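Local coordinates for 3-hydroxyisobutyrate dehydrogenase (PDB 3G0O), which probably oxidises L-threonate to 2-oxo-tetronate, using NAD(+) in preference to NADP(+) as the cosubstrate, at residues 27-38 / 50-61; 180-190 / 245-255. One frame throughout, in Å; residues are numbered along the deposited sequence.

Overall arrangement
The two contacts lie in different parts of the chain and follow each other in series. Contact 1 joins strands 32-36 and 53-55 at one margin of the mixed sheet in the N-terminal Rossmann-type domain. Contact 2 joins helices 174-202 and 242-258 in the all-helical C-terminal part. Their centres are about 31 Å apart and their nearest atoms about 15 Å, so they do not touch. They sit on opposite sides of the centre of the chain and share no helix or strand. Contact 1 belongs to the presumed dinucleotide-binding half. Contact 2 lies beside K179, the predicted active-site residue, and a bound tartaric acid.

Contact 1: residues 27-38 / 50-61; sequences LRAGLSTWGADL and GACGAAASAREF
W34 and G35 of strand 32-36 meet C52, G53 and F61 at the margin of the Rossmann-type sheet. With helix 40-48 between them, strands 32-36 and 53-55 form a beta-alpha-beta unit. They run parallel, and 53-55 is the outermost strand within this chain. Four backbone bonds join the segments. G35 uses both its polar atoms: its N gives to G53 O at 3.0 Å, and its O takes A55 N at 3.1 Å. D37 N then gives to A55 O. At the other end C52 N gives to T33 O at 2.8 Å. On its other side strand 32-36 bonds to strand 9-13. A water joins the segments too: it accepts from T33 N and donates to G50 O. The T33 hydroxyl OG1 gives to L31 O from above the carbonyl plane.

The indole of W34 lies between two CB atoms. C52 CB makes a CH-pi contact over one face, 3.6 Å from the centroid of the W34 six-membered ring. F61 CB lies on the opposite face, offset toward the rim. F61 CG stands between its own backbone N and carbonyl carbon (chi1 58°), and its ring comes to lie beneath W34 CB. W34 CB is 3.5 Å from the F61 ring centroid, almost on the normal, a CH-pi contact. W34 NE1 is satisfied outside the segments by H9 ND1. The D37 carboxylate is also held: OD1 takes L15 N, within what is probably the glycine-rich turn, and OD2 takes N39 N. In many NAD-preferring Rossmann domains an acidic residue just after this strand binds the adenosine ribose; D37's place is consistent with the predicted NAD(+) preference. At the edge of the F61 ring, near its plane, G35 O lies 3.4 Å from CE2.

Contact 2: residues 180-190 / 245-255; sequences IIHQLLAGVHI and FVKDLGLVADT
This is a buried helix-helix contact in the all-helical C-terminal part, where I180, Q183 and G187 of helix 174-202 meet V252, D248 and F245 of helix 242-258. The two segments approach to 8.8 Å between axes and cross at -127°. Q183 carries the one hydrogen bond between them. Its NE2 gives to D248 OD2 at 2.8 Å with an N-H...O angle of 163°. The oxygen is met on its anti side, and the amide and carboxylate planes are steeply turned to each other. The Q183 chain bends at chi2 (-51°), which brings the amide back toward D248. The other end of this amide is held as well: OE1 takes H182 ND1 in the carbonyl plane, so both ends fix its rotation. K247 NZ forms a salt bridge with D248 OD1, so each carboxylate oxygen has a partner.

F245 is a knob in a hole formed by Q183, A186, G187 and I190, as in knobs-into-holes packing. G187 has no side chain, and F245 CE2 comes to 3.4 Å from G187 N. I190 CD1 meets the ring at CE1, 3.5 Å away. Long helix 174-202 belongs to the C-terminal domain of the 3-hydroxyisobutyrate dehydrogenase family. On another side it meets the second subunit, where H189 stacks edge-to-face with H189 of that subunit. The side chain of Q183 also lies close to that of K179, the predicted active-site lysine, and about 5 Å from a bound tartaric acid. At the other end of the contact the side chains of I180 and V252 pass alongside in opposite senses, in apolar contact, with their CG2 atoms 3.6 Å apart. I180 CD1 reaches on to L251 CG at 3.7 Å and to T255 OG1 at 3.4 Å.

Contact 1: residues 27-38 / 50-61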
loop_
_atom_site.group_PDB
_atom_site.type_symbol
_atom_site.label_atom_id
_atom_site.label_comp_id
_atom_site.label_asym_id
_atom_site.label_seq_id
_atom_site.Cartn_x
_atom_site.Cartn_y
_atom_site.Cartn_z
ATOM N N LEU A 27 22.662 21.445 -1.657
ATOM C CA LEU A 27 23.579 22.166 -0.778
ATOM C C LEU A 27 24.526 21.185 -0.089
ATOM O O LEU A 27 25.718 21.461 0.049
ATOM C CB LEU A 27 22.805 22.985 0.268
ATOM C CG LEU A 27 22.274 24.353 -0.182
ATOM C CD1 LEU A 27 21.585 25.074 0.981
ATOM C CD2 LEU A 27 23.449 25.193 -0.697
ATOM N N ARG A 28 24.006 20.037 0.341
ATOM C CA ARG A 28 24.852 19.041 0.996
ATOM C C ARG A 28 25.856 18.473 0.010
ATOM O O ARG A 28 26.976 18.131 0.381
ATOM C CB ARG A 28 24.027 17.883 1.567
ATOM C CG ARG A 28 23.212 18.220 2.800
ATOM C CD ARG A 28 22.907 16.959 3.604
ATOM N NE ARG A 28 22.323 15.906 2.779
ATOM C CZ ARG A 28 21.081 15.927 2.303
ATOM N NH1 ARG A 28 20.277 16.947 2.573
ATOM N NH2 ARG A 28 20.649 14.929 1.542
ATOM N N ALA A 29 25.443 18.367 -1.249
ATOM C CA ALA A 29 26.301 17.828 -2.294
ATOM C C ALA A 29 27.410 18.801 -2.683
ATOM O O ALA A 29 28.310 18.446 -3.438
ATOM C CB ALA A 29 25.467 17.468 -3.521
ATOM N N GLY A 30 27.332 20.028 -2.179
ATOM C CA GLY A 30 28.352 21.017 -2.483
ATOM C C GLY A 30 28.135 21.790 -3.771
ATOM O O GLY A 30 29.043 22.464 -4.262
ATOM N N LEU A 31 26.938 21.699 -4.333
ATOM C CA LEU A 31 26.640 22.420 -5.561
ATOM C C LEU A 31 26.246 23.849 -5.206
ATOM O O LEU A 31 25.674 24.087 -4.142
ATOM C CB LEU A 31 25.480 21.747 -6.306
ATOM C CG LEU A 31 25.579 20.245 -6.595
ATOM C CD1 LEU A 31 24.296 19.772 -7.268
ATOM C CD2 LEU A 31 26.788 19.957 -7.476
ATOM N N SER A 32 26.568 24.804 -6.075
ATOM C CA SER A 32 26.179 26.191 -5.834
ATOM C C SER A 32 24.672 26.191 -6.057
ATOM O O SER A 32 24.203 26.054 -7.184
ATOM C CB SER A 32 26.870 27.127 -6.826
ATOM O OG SER A 32 28.251 27.244 -6.526
ATOM N N THR A 33 23.926 26.362 -4.974
ATOM C CA THR A 33 22.470 26.304 -5.027
ATOM C C THR A 33 21.699 27.619 -4.939
ATOM O O THR A 33 21.951 28.456 -4.069
ATOM C CB THR A 33 21.962 25.355 -3.917
ATOM O OG1 THR A 33 22.645 24.101 -4.028
ATOM C CG2 THR A 33 20.453 25.124 -4.033
ATOM N N TRP A 34 20.744 27.778 -5.852
ATOM C CA TRP A 34 19.885 28.956 -5.904
ATOM C C TRP A 34 18.448 28.453 -5.756
ATOM O O TRP A 34 18.134 27.338 -6.179
ATOM C CB TRP A 34 20.010 29.676 -7.247
ATOM C CG TRP A 34 21.400 30.119 -7.598
ATOM C CD1 TRP A 34 22.420 29.340 -8.061
ATOM C CD2 TRP A 34 21.915 31.451 -7.523
ATOM N NE1 TRP A 34 23.544 30.105 -8.280
ATOM C CE2 TRP A 34 23.260 31.407 -7.953
ATOM C CE3 TRP A 34 21.372 32.680 -7.122
ATOM C CZ2 TRP A 34 24.070 32.548 -8.008
ATOM C CZ3 TRP A 34 22.177 33.818 -7.175
ATOM C CH2 TRP A 34 23.513 33.741 -7.610
ATOM N N GLY A 35 17.587 29.271 -5.159
ATOM C CA GLY A 35 16.198 28.885 -4.977
ATOM C C GLY A 35 15.220 29.971 -5.386
ATOM O O GLY A 35 15.533 31.159 -5.324
ATOM N N ALA A 36 14.028 29.568 -5.811
ATOM C CA ALA A 36 13.006 30.525 -6.216
ATOM C C ALA A 36 11.636 30.047 -5.754
ATOM O O ALA A 36 11.216 28.939 -6.085
ATOM C CB ALA A 36 13.009 30.697 -7.725
ATOM N N ASP A 37 10.950 30.884 -4.983
ATOM C CA ASP A 37 9.620 30.555 -4.480
ATOM C C ASP A 37 8.966 31.823 -3.941
ATOM O O ASP A 37 9.649 32.712 -3.423
ATOM C CB ASP A 37 9.708 29.521 -3.355
ATOM C CG ASP A 37 8.367 28.853 -3.073
ATOM O OD1 ASP A 37 7.994 27.928 -3.827
ATOM O OD2 ASP A 37 7.682 29.261 -2.110
ATOM N N LEU A 38 7.644 31.902 -4.061
ATOM C CA LEU A 38 6.913 33.067 -3.578
ATOM C C LEU A 38 6.872 33.120 -2.058
ATOM O O LEU A 38 6.470 34.126 -1.480
ATOM C CB LEU A 38 5.490 33.077 -4.143
ATOM C CG LEU A 38 5.401 33.333 -5.651
ATOM C CD1 LEU A 38 3.951 33.272 -6.098
ATOM C CD2 LEU A 38 6.010 34.691 -5.975
ATOM N N GLY A 50 23.213 28.534 3.259
ATOM C CA GLY A 50 24.294 28.560 2.286
ATOM C C GLY A 50 23.979 28.798 0.822
ATOM O O GLY A 50 24.893 28.819 -0.001
ATOM N N ALA A 51 22.709 28.976 0.480
ATOM C CA ALA A 51 22.342 29.213 -0.912
ATOM C C ALA A 51 23.004 30.477 -1.458
ATOM O O ALA A 51 23.201 31.451 -0.732
ATOM C CB ALA A 51 20.830 29.327 -1.038
ATOM N N CYS A 52 23.352 30.453 -2.739
ATOM C CA CYS A 52 23.968 31.613 -3.375
ATOM C C CYS A 52 22.940 32.733 -3.495
ATOM O O CYS A 52 23.281 33.915 -3.438
ATOM C CB CYS A 52 24.484 31.248 -4.767
ATOM S SG CYS A 52 25.851 30.080 -4.763
ATOM N N GLY A 53 21.680 32.350 -3.663
ATOM C CA GLY A 53 20.619 33.328 -3.791
ATOM C C GLY A 53 19.256 32.673 -3.692
ATOM O O GLY A 53 19.126 31.470 -3.909
ATOM N N ALA A 54 18.245 33.471 -3.363
ATOM C CA ALA A 54 16.877 32.986 -3.230
ATOM C C ALA A 54 15.946 34.171 -3.409
ATOM O O ALA A 54 16.055 35.166 -2.696
ATOM C CB ALA A 54 16.674 32.357 -1.858
ATOM N N ALA A 55 15.035 34.070 -4.370
ATOM C CA ALA A 55 14.101 35.155 -4.634
ATOM C C ALA A 55 12.731 34.623 -5.029
ATOM O O ALA A 55 12.513 33.410 -5.078
ATOM C CB ALA A 55 14.651 36.051 -5.739
ATOM N N ALA A 56 11.815 35.540 -5.321
ATOM C CA ALA A 56 10.462 35.174 -5.715
ATOM C C ALA A 56 10.465 34.465 -7.065
ATOM O O ALA A 56 9.623 33.609 -7.322
ATOM C CB ALA A 56 9.578 36.416 -5.775
ATOM N N SER A 57 11.401 34.833 -7.937
ATOM C CA SER A 57 11.493 34.184 -9.240
ATOM C C SER A 57 12.941 33.823 -9.529
ATOM O O SER A 57 13.847 34.241 -8.811
ATOM C CB SER A 57 10.966 35.090 -10.346
ATOM O OG SER A 57 11.955 36.011 -10.758
ATOM N N ALA A 58 13.149 33.051 -10.588
ATOM C CA ALA A 58 14.481 32.611 -10.965
ATOM C C ALA A 58 15.141 33.512 -12.008
ATOM O O ALA A 58 16.240 33.209 -12.477
ATOM C CB ALA A 58 14.414 31.175 -11.480
ATOM N N ARG A 59 14.483 34.614 -12.365
ATOM C CA ARG A 59 15.035 35.533 -13.363
ATOM C C ARG A 59 16.403 36.080 -12.948
ATOM O O ARG A 59 17.245 36.348 -13.797
ATOM C CB ARG A 59 14.074 36.707 -13.621
ATOM C CG ARG A 59 12.667 36.284 -14.027
ATOM C CD ARG A 59 11.769 37.462 -14.410
ATOM N NE ARG A 59 10.370 37.114 -14.182
ATOM C CZ ARG A 59 9.790 37.125 -12.986
ATOM N NH1 ARG A 59 10.488 37.487 -11.921
ATOM N NH2 ARG A 59 8.530 36.736 -12.837
ATOM N N GLU A 60 16.627 36.222 -11.644
ATOM C CA GLU A 60 17.891 36.753 -11.139
ATOM C C GLU A 60 19.093 35.828 -11.378
ATOM O O GLU A 60 20.222 36.303 -11.521
ATOM C CB GLU A 60 17.786 37.039 -9.631
ATOM C CG GLU A 60 16.367 37.333 -9.104
ATOM C CD GLU A 60 15.884 38.745 -9.363
ATOM O OE1 GLU A 60 16.021 39.228 -10.510
ATOM O OE2 GLU A 60 15.349 39.375 -8.420
ATOM N N PHE A 61 18.863 34.517 -11.422
ATOM C CA PHE A 61 19.971 33.584 -11.607
ATOM C C PHE A 61 19.877 32.611 -12.783
ATOM O O PHE A 61 20.828 31.882 -13.056
ATOM C CB PHE A 61 20.192 32.798 -10.305
ATOM C CG PHE A 61 18.979 32.039 -9.836
ATOM C CD1 PHE A 61 18.578 30.867 -10.477
ATOM C CD2 PHE A 61 18.224 32.505 -8.763
ATOM C CE1 PHE A 61 17.441 30.168 -10.055
ATOM C CE2 PHE A 61 17.088 31.816 -8.332
ATOM C CZ PHE A 61 16.695 30.647 -8.979
HETATM O O HOH W 1 25.358 27.583 -2.531
#

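Contact 2: residues 180-190 / 245-255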
loop_
_atom_site.group_PDB
_atom_site.type_symbol
_atom_site.label_atom_id
_atom_site.label_comp_id
_atom_site.label_asym_id
_atom_site.label_seq_id
_atom_site.Cartn_x
_atom_site.Cartn_y
_atom_site.Cartn_z
ATOM N N ILE A 180 1.961 9.325 -14.204
ATOM C CA ILE A 180 0.501 9.277 -14.251
ATOM C C ILE A 180 0.007 7.950 -13.687
ATOM O O ILE A 180 -0.901 7.919 -12.857
ATOM C CB ILE A 180 -0.021 9.436 -15.699
ATOM C CG1 ILE A 180 0.213 10.872 -16.170
ATOM C CG2 ILE A 180 -1.507 9.071 -15.774
ATOM C CD1 ILE A 180 -0.036 11.086 -17.643
ATOM N N ILE A 181 0.605 6.853 -14.136
ATOM C CA ILE A 181 0.203 5.543 -13.647
ATOM C C ILE A 181 0.458 5.478 -12.140
ATOM O O ILE A 181 -0.369 4.971 -11.382
ATOM C CB ILE A 181 0.972 4.429 -14.377
ATOM C CG1 ILE A 181 0.665 4.507 -15.874
ATOM C CG2 ILE A 181 0.580 3.068 -13.818
ATOM C CD1 ILE A 181 1.438 3.531 -16.720
ATOM N N HIS A 182 1.595 6.009 -11.703
ATOM C CA HIS A 182 1.915 6.017 -10.282
ATOM C C HIS A 182 0.841 6.748 -9.470
ATOM O O HIS A 182 0.457 6.294 -8.390
ATOM C CB HIS A 182 3.275 6.682 -10.032
ATOM C CG HIS A 182 3.609 6.836 -8.580
ATOM N ND1 HIS A 182 3.235 7.939 -7.842
ATOM C CD2 HIS A 182 4.212 5.990 -7.710
ATOM C CE1 HIS A 182 3.586 7.763 -6.582
ATOM N NE2 HIS A 182 4.180 6.588 -6.474
ATOM N N GLN A 183 0.357 7.874 -9.987
ATOM C CA GLN A 183 -0.655 8.653 -9.279
ATOM C C GLN A 183 -2.000 7.939 -9.182
ATOM O O GLN A 183 -2.806 8.252 -8.305
ATOM C CB GLN A 183 -0.835 10.027 -9.924
ATOM C CG GLN A 183 0.354 10.959 -9.735
ATOM C CD GLN A 183 0.797 11.067 -8.285
ATOM O OE1 GLN A 183 1.585 10.254 -7.803
ATOM N NE2 GLN A 183 0.284 12.072 -7.577
ATOM N N LEU A 184 -2.241 6.991 -10.082
ATOM C CA LEU A 184 -3.475 6.217 -10.042
ATOM C C LEU A 184 -3.426 5.444 -8.721
ATOM O O LEU A 184 -4.387 5.437 -7.951
ATOM C CB LEU A 184 -3.543 5.241 -11.228
ATOM C CG LEU A 184 -4.779 4.331 -11.368
ATOM C CD1 LEU A 184 -4.799 3.717 -12.763
ATOM C CD2 LEU A 184 -4.778 3.233 -10.310
ATOM N N LEU A 185 -2.287 4.812 -8.457
ATOM C CA LEU A 185 -2.117 4.045 -7.225
ATOM C C LEU A 185 -2.144 4.945 -5.988
ATOM O O LEU A 185 -2.825 4.645 -5.010
ATOM C CB LEU A 185 -0.808 3.253 -7.275
ATOM C CG LEU A 185 -0.814 2.040 -8.216
ATOM C CD1 LEU A 185 0.593 1.485 -8.369
ATOM C CD2 LEU A 185 -1.755 0.978 -7.660
ATOM N N ALA A 186 -1.405 6.049 -6.028
ATOM C CA ALA A 186 -1.367 6.965 -4.893
ATOM C C ALA A 186 -2.782 7.444 -4.563
ATOM O O ALA A 186 -3.200 7.419 -3.409
ATOM C CB ALA A 186 -0.466 8.165 -5.209
ATOM N N GLY A 187 -3.516 7.863 -5.593
ATOM C CA GLY A 187 -4.868 8.357 -5.392
ATOM C C GLY A 187 -5.843 7.314 -4.879
ATOM O O GLY A 187 -6.606 7.577 -3.945
ATOM N N VAL A 188 -5.833 6.138 -5.497
ATOM C CA VAL A 188 -6.727 5.070 -5.076
ATOM C C VAL A 188 -6.390 4.629 -3.657
ATOM O O VAL A 188 -7.282 4.355 -2.859
ATOM C CB VAL A 188 -6.635 3.855 -6.024
ATOM C CG1 VAL A 188 -7.368 2.660 -5.423
ATOM C CG2 VAL A 188 -7.237 4.214 -7.380
ATOM N N HIS A 189 -5.102 4.572 -3.334
ATOM C CA HIS A 189 -4.711 4.152 -1.992
ATOM C C HIS A 189 -5.177 5.133 -0.916
ATOM O O HIS A 189 -5.636 4.711 0.145
ATOM C CB HIS A 189 -3.198 3.931 -1.922
ATOM C CG HIS A 189 -2.736 2.726 -2.686
ATOM N ND1 HIS A 189 -1.412 2.503 -2.999
ATOM C CD2 HIS A 189 -3.428 1.695 -3.229
ATOM C CE1 HIS A 189 -1.310 1.391 -3.706
ATOM N NE2 HIS A 189 -2.519 0.882 -3.860
ATOM N N ILE A 190 -5.082 6.432 -1.172
ATOM C CA ILE A 190 -5.552 7.383 -0.170
ATOM C C ILE A 190 -7.058 7.193 0.030
ATOM O O ILE A 190 -7.539 7.121 1.161
ATOM C CB ILE A 190 -5.289 8.848 -0.575
ATOM C CG1 ILE A 190 -3.779 9.121 -0.591
ATOM C CG2 ILE A 190 -5.976 9.787 0.421
ATOM C CD1 ILE A 190 -3.398 10.482 -1.150
ATOM N N PHE A 245 -5.330 15.631 -6.159
ATOM C CA PHE A 245 -5.732 14.364 -6.742
ATOM C C PHE A 245 -6.930 14.471 -7.667
ATOM O O PHE A 245 -7.136 13.603 -8.514
ATOM C CB PHE A 245 -5.931 13.306 -5.660
ATOM C CG PHE A 245 -4.646 12.661 -5.251
ATOM C CD1 PHE A 245 -3.949 13.107 -4.135
ATOM C CD2 PHE A 245 -4.071 11.685 -6.058
ATOM C CE1 PHE A 245 -2.689 12.593 -3.829
ATOM C CE2 PHE A 245 -2.814 11.166 -5.764
ATOM C CZ PHE A 245 -2.121 11.623 -4.645
ATOM N N VAL A 246 -7.719 15.529 -7.513
ATOM C CA VAL A 246 -8.839 15.748 -8.423
ATOM C C VAL A 246 -8.152 15.969 -9.775
ATOM O O VAL A 246 -8.568 15.438 -10.807
ATOM C CB VAL A 246 -9.648 17.019 -8.052
ATOM C CG1 VAL A 246 -10.579 17.395 -9.191
ATOM C CG2 VAL A 246 -10.442 16.776 -6.786
ATOM N N LYS A 247 -7.073 16.742 -9.745
ATOM C CA LYS A 247 -6.305 17.035 -10.944
ATOM C C LYS A 247 -5.574 15.799 -11.462
ATOM O O LYS A 247 -5.714 15.437 -12.625
ATOM C CB LYS A 247 -5.291 18.149 -10.655
ATOM C CG LYS A 247 -4.209 18.317 -11.713
ATOM C CD LYS A 247 -3.294 19.492 -11.383
ATOM C CE LYS A 247 -2.630 19.334 -10.014
ATOM N NZ LYS A 247 -1.635 18.222 -9.980
ATOM N N ASP A 248 -4.805 15.147 -10.593
ATOM C CA ASP A 248 -4.036 13.978 -10.998
ATOM C C ASP A 248 -4.871 12.805 -11.490
ATOM O O ASP A 248 -4.542 12.202 -12.506
ATOM C CB ASP A 248 -3.114 13.521 -9.860
ATOM C CG ASP A 248 -1.914 14.442 -9.680
ATOM O OD1 ASP A 248 -1.839 15.476 -10.384
ATOM O OD2 ASP A 248 -1.048 14.128 -8.836
ATOM N N LEU A 249 -5.943 12.475 -10.775
ATOM C CA LEU A 249 -6.791 11.372 -11.197
ATOM C C LEU A 249 -7.546 11.773 -12.464
ATOM O O LEU A 249 -8.033 10.919 -13.206
ATOM C CB LEU A 249 -7.754 10.978 -10.075
ATOM C CG LEU A 249 -7.076 10.227 -8.916
ATOM C CD1 LEU A 249 -8.065 10.035 -7.778
ATOM C CD2 LEU A 249 -6.545 8.887 -9.400
ATOM N N GLY A 250 -7.636 13.076 -12.704
ATOM C CA GLY A 250 -8.285 13.550 -13.911
ATOM C C GLY A 250 -7.354 13.242 -15.074
ATOM O O GLY A 250 -7.790 12.831 -16.151
ATOM N N LEU A 251 -6.056 13.436 -14.848
ATOM C CA LEU A 251 -5.058 13.168 -15.874
ATOM C C LEU A 251 -5.008 11.663 -16.155
ATOM O O LEU A 251 -4.829 11.238 -17.300
ATOM C CB LEU A 251 -3.689 13.679 -15.422
ATOM C CG LEU A 251 -2.515 13.511 -16.388
ATOM C CD1 LEU A 251 -2.885 14.040 -17.767
ATOM C CD2 LEU A 251 -1.307 14.258 -15.833
ATOM N N VAL A 252 -5.161 10.861 -15.106
ATOM C CA VAL A 252 -5.177 9.411 -15.259
ATOM C C VAL A 252 -6.380 9.042 -16.139
ATOM O O VAL A 252 -6.265 8.246 -17.073
ATOM C CB VAL A 252 -5.300 8.703 -13.882
ATOM C CG1 VAL A 252 -5.688 7.246 -14.066
ATOM C CG2 VAL A 252 -3.970 8.785 -13.130
ATOM N N ALA A 253 -7.527 9.645 -15.842
ATOM C CA ALA A 253 -8.747 9.395 -16.603
ATOM C C ALA A 253 -8.537 9.673 -18.098
ATOM O O ALA A 253 -8.898 8.853 -18.945
ATOM C CB ALA A 253 -9.887 10.258 -16.060
ATOM N N ASP A 254 -7.948 10.823 -18.415
ATOM C CA ASP A 254 -7.687 11.195 -19.805
ATOM C C ASP A 254 -6.759 10.199 -20.490
ATOM O O ASP A 254 -6.997 9.806 -21.633
ATOM C CB ASP A 254 -7.062 12.589 -19.888
ATOM C CG ASP A 254 -8.034 13.690 -19.529
ATOM O OD1 ASP A 254 -9.261 13.465 -19.607
ATOM O OD2 ASP A 254 -7.568 14.795 -19.185
ATOM N N THR A 255 -5.698 9.799 -19.795
ATOM C CA THR A 255 -4.741 8.846 -20.352
ATOM C C THR A 255 -5.436 7.531 -20.702
ATOM O O THR A 255 -5.263 6.995 -21.796
ATOM C CB THR A 255 -3.586 8.570 -19.357
ATOM O OG1 THR A 255 -2.848 9.779 -19.137
ATOM C CG2 THR A 255 -2.643 7.505 -19.902
#